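Local coordinates for protein transcobalamin-1 (Homo sapiens, PDB 4KKI) that binds vitamin B12 with femtomolar affinity and shields it from the acidic environment of the stomach during its transport, at residues Ser218-Lys232 with Ala250-Trp263. Residues are numbered along the deposited sequence; the frame is centred on the assembly and turned at random.
Sequences SIYTKSLVEKILSEK and ALFVSSDYYNENDW
The Y257 ring lies along one turn of helix 213-229, with the backbone N of K222 over one face and the CB of its own neighbour D256 over the other. K222 and T221 both approach from the helix side of the ring: K222 CB lies 3.5 Å from Y257 CD1, and the T221 methyl CG2 comes within 3.6 Å of Y257 CE2, T221 and Y257 crossing at about a right angle. Y257 CG stands anti to its carbonyl carbon (chi1 -46°), which sends the phenol along the helix to S218, and its OH hydrogen-bonds with K199 of helix 185-203. A glycine in place of Y257 would probably leave K199 without this hydroxyl and uncover the turn at T221 and K222. Haptocorrin's cobalamin-binding N-terminal domain is an alpha6-alpha6 helical barrel, and here the chain leaving helix 244-252 folds back across the preceding helix, 213-229, before entering helix 265-277. No hydrogen bond links the two segments; apolar contact does the work. V225 splits its methyls, CG1 going to L251 CD2 and the Y258 ring, CG2 lying 3.4 Å from S254 OG. L229 forks likewise: CD1 reaches Y258 CB at 3.8 Å, and CD2 meets L251 CD1, which sits 3.6 Å above the centre of the W263 ring. The Y258 hydroxyl donates to L251 O from above the carbonyl plane (2.7 Å), tying the loop to the end of its own helix. Beyond L229, K232 passes its CD by W263 CD1 at 3.8 Å.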
loop_
_atom_site.group_PDB
_atom_site.type_symbol
_atom_site.label_atom_id
_atom_site.label_comp_id
_atom_site.label_asym_id
_atom_site.label_seq_id
_atom_site.Cartn_x
_atom_site.Cartn_y
_atom_site.Cartn_z
ATOM N N SER A 218 22.403 2.901 4.629
ATOM C CA SER A 218 22.770 2.455 3.288
ATOM C C SER A 218 22.829 0.934 3.209
ATOM O O SER A 218 22.403 0.337 2.220
ATOM C CB SER A 218 24.120 3.049 2.872
ATOM O OG SER A 218 24.050 4.461 2.785
ATOM N N ILE A 219 23.366 0.316 4.257
ATOM C CA ILE A 219 23.440 -1.138 4.338
ATOM C C ILE A 219 22.039 -1.742 4.430
ATOM O O ILE A 219 21.746 -2.747 3.777
ATOM C CB ILE A 219 24.312 -1.594 5.530
ATOM C CG1 ILE A 219 25.768 -1.170 5.309
ATOM C CG2 ILE A 219 24.225 -3.102 5.720
ATOM C CD1 ILE A 219 26.695 -1.502 6.460
ATOM N N TYR A 220 21.177 -1.118 5.232
ATOM C CA TYR A 220 19.777 -1.525 5.324
ATOM C C TYR A 220 19.126 -1.488 3.946
ATOM O O TYR A 220 18.440 -2.428 3.547
ATOM C CB TYR A 220 18.988 -0.606 6.265
ATOM C CG TYR A 220 19.314 -0.745 7.734
ATOM C CD1 TYR A 220 20.287 -1.632 8.176
ATOM C CD2 TYR A 220 18.634 0.008 8.683
ATOM C CE1 TYR A 220 20.581 -1.757 9.520
ATOM C CE2 TYR A 220 18.919 -0.109 10.027
ATOM C CZ TYR A 220 19.892 -0.993 10.441
ATOM O OH TYR A 220 20.176 -1.112 11.782
ATOM N N THR A 221 19.346 -0.389 3.229
ATOM C CA THR A 221 18.787 -0.209 1.896
ATOM C C THR A 221 19.313 -1.265 0.931
ATOM O O THR A 221 18.553 -1.837 0.151
ATOM C CB THR A 221 19.099 1.192 1.328
ATOM O OG1 THR A 221 18.625 2.195 2.233
ATOM C CG2 THR A 221 18.426 1.377 -0.020
ATOM N N LYS A 222 20.617 -1.516 0.994
ATOM C CA LYS A 222 21.252 -2.540 0.169
ATOM C C LYS A 222 20.599 -3.908 0.363
ATOM O O LYS A 222 20.285 -4.598 -0.607
ATOM C CB LYS A 222 22.746 -2.624 0.488
ATOM C CG LYS A 222 23.500 -3.661 -0.328
ATOM C CD LYS A 222 24.993 -3.593 -0.055
ATOM C CE LYS A 222 25.750 -4.670 -0.820
ATOM N NZ LYS A 222 25.360 -6.043 -0.398
ATOM N N SER A 223 20.395 -4.289 1.620
ATOM C CA SER A 223 19.771 -5.565 1.952
ATOM C C SER A 223 18.316 -5.631 1.480
ATOM O O SER A 223 17.875 -6.649 0.943
ATOM C CB SER A 223 19.852 -5.820 3.461
ATOM O OG SER A 223 19.166 -7.007 3.821
ATOM N N LEU A 224 17.579 -4.544 1.681
ATOM C CA LEU A 224 16.179 -4.477 1.268
ATOM C C LEU A 224 16.009 -4.571 -0.249
ATOM O O LEU A 224 15.071 -5.203 -0.732
ATOM C CB LEU A 224 15.515 -3.208 1.804
ATOM C CG LEU A 224 15.270 -3.184 3.314
ATOM C CD1 LEU A 224 14.694 -1.846 3.755
ATOM C CD2 LEU A 224 14.354 -4.330 3.719
ATOM N N VAL A 225 16.918 -3.945 -0.993
ATOM C CA VAL A 225 16.892 -4.007 -2.452
ATOM C C VAL A 225 17.100 -5.438 -2.942
ATOM O O VAL A 225 16.401 -5.909 -3.840
ATOM C CB VAL A 225 17.958 -3.080 -3.076
ATOM C CG1 VAL A 225 18.144 -3.384 -4.561
ATOM C CG2 VAL A 225 17.574 -1.625 -2.870
ATOM N N GLU A 226 18.058 -6.130 -2.335
ATOM C CA GLU A 226 18.312 -7.527 -2.657
ATOM C C GLU A 226 17.087 -8.401 -2.387
ATOM O O GLU A 226 16.731 -9.246 -3.209
ATOM C CB GLU A 226 19.522 -8.035 -1.875
ATOM C CG GLU A 226 20.814 -7.327 -2.246
ATOM C CD GLU A 226 21.920 -7.563 -1.241
ATOM O OE1 GLU A 226 21.636 -8.126 -0.164
ATOM O OE2 GLU A 226 23.074 -7.181 -1.529
ATOM N N LYS A 227 16.444 -8.189 -1.241
ATOM C CA LYS A 227 15.237 -8.934 -0.886
ATOM C C LYS A 227 14.073 -8.604 -1.816
ATOM O O LYS A 227 13.255 -9.468 -2.131
ATOM C CB LYS A 227 14.831 -8.660 0.564
ATOM C CG LYS A 227 15.823 -9.149 1.602
ATOM C CD LYS A 227 15.425 -8.687 2.997
ATOM C CE LYS A 227 16.403 -9.186 4.046
ATOM N NZ LYS A 227 16.361 -10.668 4.166
ATOM N N ILE A 228 13.996 -7.348 -2.247
ATOM C CA ILE A 228 12.970 -6.940 -3.199
ATOM C C ILE A 228 13.176 -7.645 -4.540
ATOM O O ILE A 228 12.249 -8.243 -5.084
ATOM C CB ILE A 228 12.946 -5.410 -3.396
ATOM C CG1 ILE A 228 12.332 -4.727 -2.175
ATOM C CG2 ILE A 228 12.147 -5.038 -4.636
ATOM C CD1 ILE A 228 12.383 -3.215 -2.233
ATOM N N LEU A 229 14.401 -7.589 -5.056
ATOM C CA LEU A 229 14.732 -8.220 -6.330
ATOM C C LEU A 229 14.615 -9.743 -6.283
ATOM O O LEU A 229 14.376 -10.385 -7.304
ATOM C CB LEU A 229 16.134 -7.811 -6.786
ATOM C CG LEU A 229 16.257 -6.397 -7.353
ATOM C CD1 LEU A 229 17.712 -6.021 -7.558
ATOM C CD2 LEU A 229 15.488 -6.294 -8.659
ATOM N N SER A 230 14.781 -10.316 -5.094
ATOM C CA SER A 230 14.652 -11.760 -4.917
ATOM C C SER A 230 13.214 -12.219 -5.117
ATOM O O SER A 230 12.953 -13.410 -5.279
ATOM C CB SER A 230 15.133 -12.182 -3.527
ATOM O OG SER A 230 16.524 -11.958 -3.378
ATOM N N GLU A 231 12.283 -11.271 -5.094
ATOM C CA GLU A 231 10.873 -11.590 -5.269
ATOM C C GLU A 231 10.410 -11.270 -6.685
ATOM O O GLU A 231 9.213 -11.282 -6.971
ATOM C CB GLU A 231 10.014 -10.829 -4.255
ATOM C CG GLU A 231 10.384 -11.073 -2.797
ATOM C CD GLU A 231 10.054 -12.479 -2.320
ATOM O OE1 GLU A 231 9.228 -13.160 -2.965
ATOM O OE2 GLU A 231 10.622 -12.900 -1.292
ATOM N N LYS A 232 11.361 -10.980 -7.568
ATOM C CA LYS A 232 11.037 -10.700 -8.963
ATOM C C LYS A 232 10.625 -11.980 -9.679
ATOM O O LYS A 232 11.358 -12.968 -9.679
ATOM C CB LYS A 232 12.223 -10.048 -9.678
ATOM C CG LYS A 232 11.948 -9.663 -11.128
ATOM C CD LYS A 232 13.084 -8.824 -11.710
ATOM C CE LYS A 232 14.344 -9.648 -11.935
ATOM N NZ LYS A 232 14.165 -10.651 -13.024
ATOM N N ALA A 250 10.995 2.107 -5.473
ATOM C CA ALA A 250 12.129 1.782 -4.615
ATOM C C ALA A 250 13.391 1.512 -5.432
ATOM O O ALA A 250 14.477 1.963 -5.073
ATOM C CB ALA A 250 11.798 0.591 -3.731
ATOM N N LEU A 251 13.241 0.783 -6.534
ATOM C CA LEU A 251 14.373 0.475 -7.401
ATOM C C LEU A 251 14.818 1.693 -8.211
ATOM O O LEU A 251 15.996 1.818 -8.555
ATOM C CB LEU A 251 14.048 -0.699 -8.332
ATOM C CG LEU A 251 13.792 -2.054 -7.661
ATOM C CD1 LEU A 251 13.491 -3.118 -8.701
ATOM C CD2 LEU A 251 14.977 -2.470 -6.795
ATOM N N PHE A 252 13.874 2.582 -8.512
ATOM C CA PHE A 252 14.179 3.834 -9.206
ATOM C C PHE A 252 15.218 4.655 -8.451
ATOM O O PHE A 252 16.127 5.224 -9.051
ATOM C CB PHE A 252 12.917 4.690 -9.380
ATOM C CG PHE A 252 12.036 4.268 -10.523
ATOM C CD1 PHE A 252 12.384 3.199 -11.334
ATOM C CD2 PHE A 252 10.864 4.955 -10.794
ATOM C CE1 PHE A 252 11.573 2.819 -12.385
ATOM C CE2 PHE A 252 10.051 4.582 -11.847
ATOM C CZ PHE A 252 10.405 3.511 -12.644
ATOM N N VAL A 253 15.077 4.711 -7.129
ATOM C CA VAL A 253 15.914 5.580 -6.312
ATOM C C VAL A 253 17.102 4.854 -5.685
ATOM O O VAL A 253 17.877 5.454 -4.941
ATOM C CB VAL A 253 15.093 6.252 -5.189
ATOM C CG1 VAL A 253 13.878 6.958 -5.775
ATOM C CG2 VAL A 253 14.670 5.226 -4.147
ATOM N N SER A 254 17.247 3.567 -5.989
ATOM C CA SER A 254 18.301 2.767 -5.372
ATOM C C SER A 254 19.171 2.020 -6.388
ATOM O O SER A 254 19.504 0.850 -6.194
ATOM C CB SER A 254 17.706 1.797 -4.344
ATOM O OG SER A 254 16.746 0.939 -4.934
ATOM N N SER A 255 19.556 2.710 -7.454
ATOM C CA SER A 255 20.395 2.127 -8.496
ATOM C C SER A 255 21.812 1.840 -8.014
ATOM O O SER A 255 22.597 1.221 -8.712
ATOM C CB SER A 255 20.449 3.045 -9.711
ATOM O OG SER A 255 19.474 4.060 -9.623
ATOM N N ASP A 256 22.125 2.290 -6.812
ATOM C CA ASP A 256 23.430 2.065 -6.211
ATOM C C ASP A 256 23.652 0.599 -5.879
ATOM O O ASP A 256 24.789 0.153 -5.732
ATOM C CB ASP A 256 23.546 2.874 -4.920
ATOM C CG ASP A 256 23.758 4.349 -5.171
ATOM O OD1 ASP A 256 23.753 4.770 -6.349
ATOM O OD2 ASP A 256 23.928 5.086 -4.181
ATOM N N TYR A 257 22.562 -0.149 -5.758
ATOM C CA TYR A 257 22.636 -1.480 -5.176
ATOM C C TYR A 257 22.271 -2.598 -6.143
ATOM O O TYR A 257 22.035 -3.731 -5.725
ATOM C CB TYR A 257 21.757 -1.545 -3.926
ATOM C CG TYR A 257 21.946 -0.363 -3.002
ATOM C CD1 TYR A 257 22.996 -0.326 -2.094
ATOM C CD2 TYR A 257 21.077 0.722 -3.040
ATOM C CE1 TYR A 257 23.173 0.752 -1.246
ATOM C CE2 TYR A 257 21.249 1.806 -2.199
ATOM C CZ TYR A 257 22.297 1.816 -1.304
ATOM O OH TYR A 257 22.472 2.891 -0.464
ATOM N N TYR A 258 22.271 -2.289 -7.430
ATOM C CA TYR A 258 22.033 -3.309 -8.432
ATOM C C TYR A 258 22.546 -2.903 -9.808
ATOM O O TYR A 258 22.671 -1.725 -10.111
ATOM C CB TYR A 258 20.553 -3.696 -8.473
ATOM C CG TYR A 258 19.630 -2.631 -9.001
ATOM C CD1 TYR A 258 19.031 -1.716 -8.150
ATOM C CD2 TYR A 258 19.344 -2.549 -10.349
ATOM C CE1 TYR A 258 18.184 -0.745 -8.634
ATOM C CE2 TYR A 258 18.500 -1.585 -10.840
ATOM C CZ TYR A 258 17.923 -0.688 -9.978
ATOM O OH TYR A 258 17.087 0.269 -10.478
ATOM N N ASN A 259 22.854 -3.898 -10.628
ATOM C CA ASN A 259 23.357 -3.670 -11.975
ATOM C C ASN A 259 22.212 -3.686 -12.975
ATOM O O ASN A 259 21.077 -3.992 -12.615
ATOM C CB ASN A 259 24.386 -4.739 -12.348
ATOM C CG ASN A 259 25.353 -5.040 -11.215
ATOM O OD1 ASN A 259 26.350 -4.342 -11.031
ATOM N ND2 ASN A 259 25.060 -6.086 -10.448
ATOM N N GLU A 260 22.512 -3.367 -14.230
ATOM C CA GLU A 260 21.499 -3.361 -15.280
ATOM C C GLU A 260 20.934 -4.756 -15.535
ATOM O O GLU A 260 19.789 -4.904 -15.965
ATOM C CB GLU A 260 22.064 -2.785 -16.582
ATOM C CG GLU A 260 23.187 -3.608 -17.201
ATOM C CD GLU A 260 23.310 -3.396 -18.699
ATOM O OE1 GLU A 260 24.294 -3.885 -19.294
ATOM O OE2 GLU A 260 22.418 -2.743 -19.282
ATOM N N ASN A 261 21.741 -5.778 -15.270
ATOM C CA ASN A 261 21.334 -7.155 -15.523
ATOM C C ASN A 261 20.679 -7.824 -14.315
ATOM O O ASN A 261 20.392 -9.020 -14.336
ATOM C CB ASN A 261 22.514 -7.986 -16.042
ATOM C CG ASN A 261 23.773 -7.794 -15.218
ATOM O OD1 ASN A 261 23.714 -7.596 -14.005
ATOM N ND2 ASN A 261 24.923 -7.845 -15.879
ATOM N N ASP A 262 20.446 -7.046 -13.263
ATOM C CA ASP A 262 19.705 -7.538 -12.109
ATOM C C ASP A 262 18.218 -7.265 -12.297
ATOM O O ASP A 262 17.373 -7.907 -11.671
ATOM C CB ASP A 262 20.203 -6.884 -10.818
ATOM C CG ASP A 262 21.618 -7.302 -10.457
ATOM O OD1 ASP A 262 22.029 -8.417 -10.839
ATOM O OD2 ASP A 262 22.317 -6.514 -9.785
ATOM N N TRP A 263 17.904 -6.313 -13.169
ATOM C CA TRP A 263 16.521 -5.916 -13.397
ATOM C C TRP A 263 16.322 -5.280 -14.766
ATOM O O TRP A 263 17.030 -4.348 -15.138
ATOM C CB TRP A 263 16.064 -4.934 -12.316
ATOM C CG TRP A 263 14.642 -4.492 -12.472
ATOM C CD1 TRP A 263 13.571 -5.271 -12.810
ATOM C CD2 TRP A 263 14.135 -3.161 -12.310
ATOM N NE1 TRP A 263 12.428 -4.508 -12.859
ATOM C CE2 TRP A 263 12.747 -3.210 -12.557
ATOM C CE3 TRP A 263 14.718 -1.935 -11.978
ATOM C CZ2 TRP A 263 11.935 -2.080 -12.481
ATOM C CZ3 TRP A 263 13.909 -0.814 -11.902
ATOM C CH2 TRP A 263 12.535 -0.894 -12.151
HETATM O O HOH W 1 17.291 -10.603 -14.090
#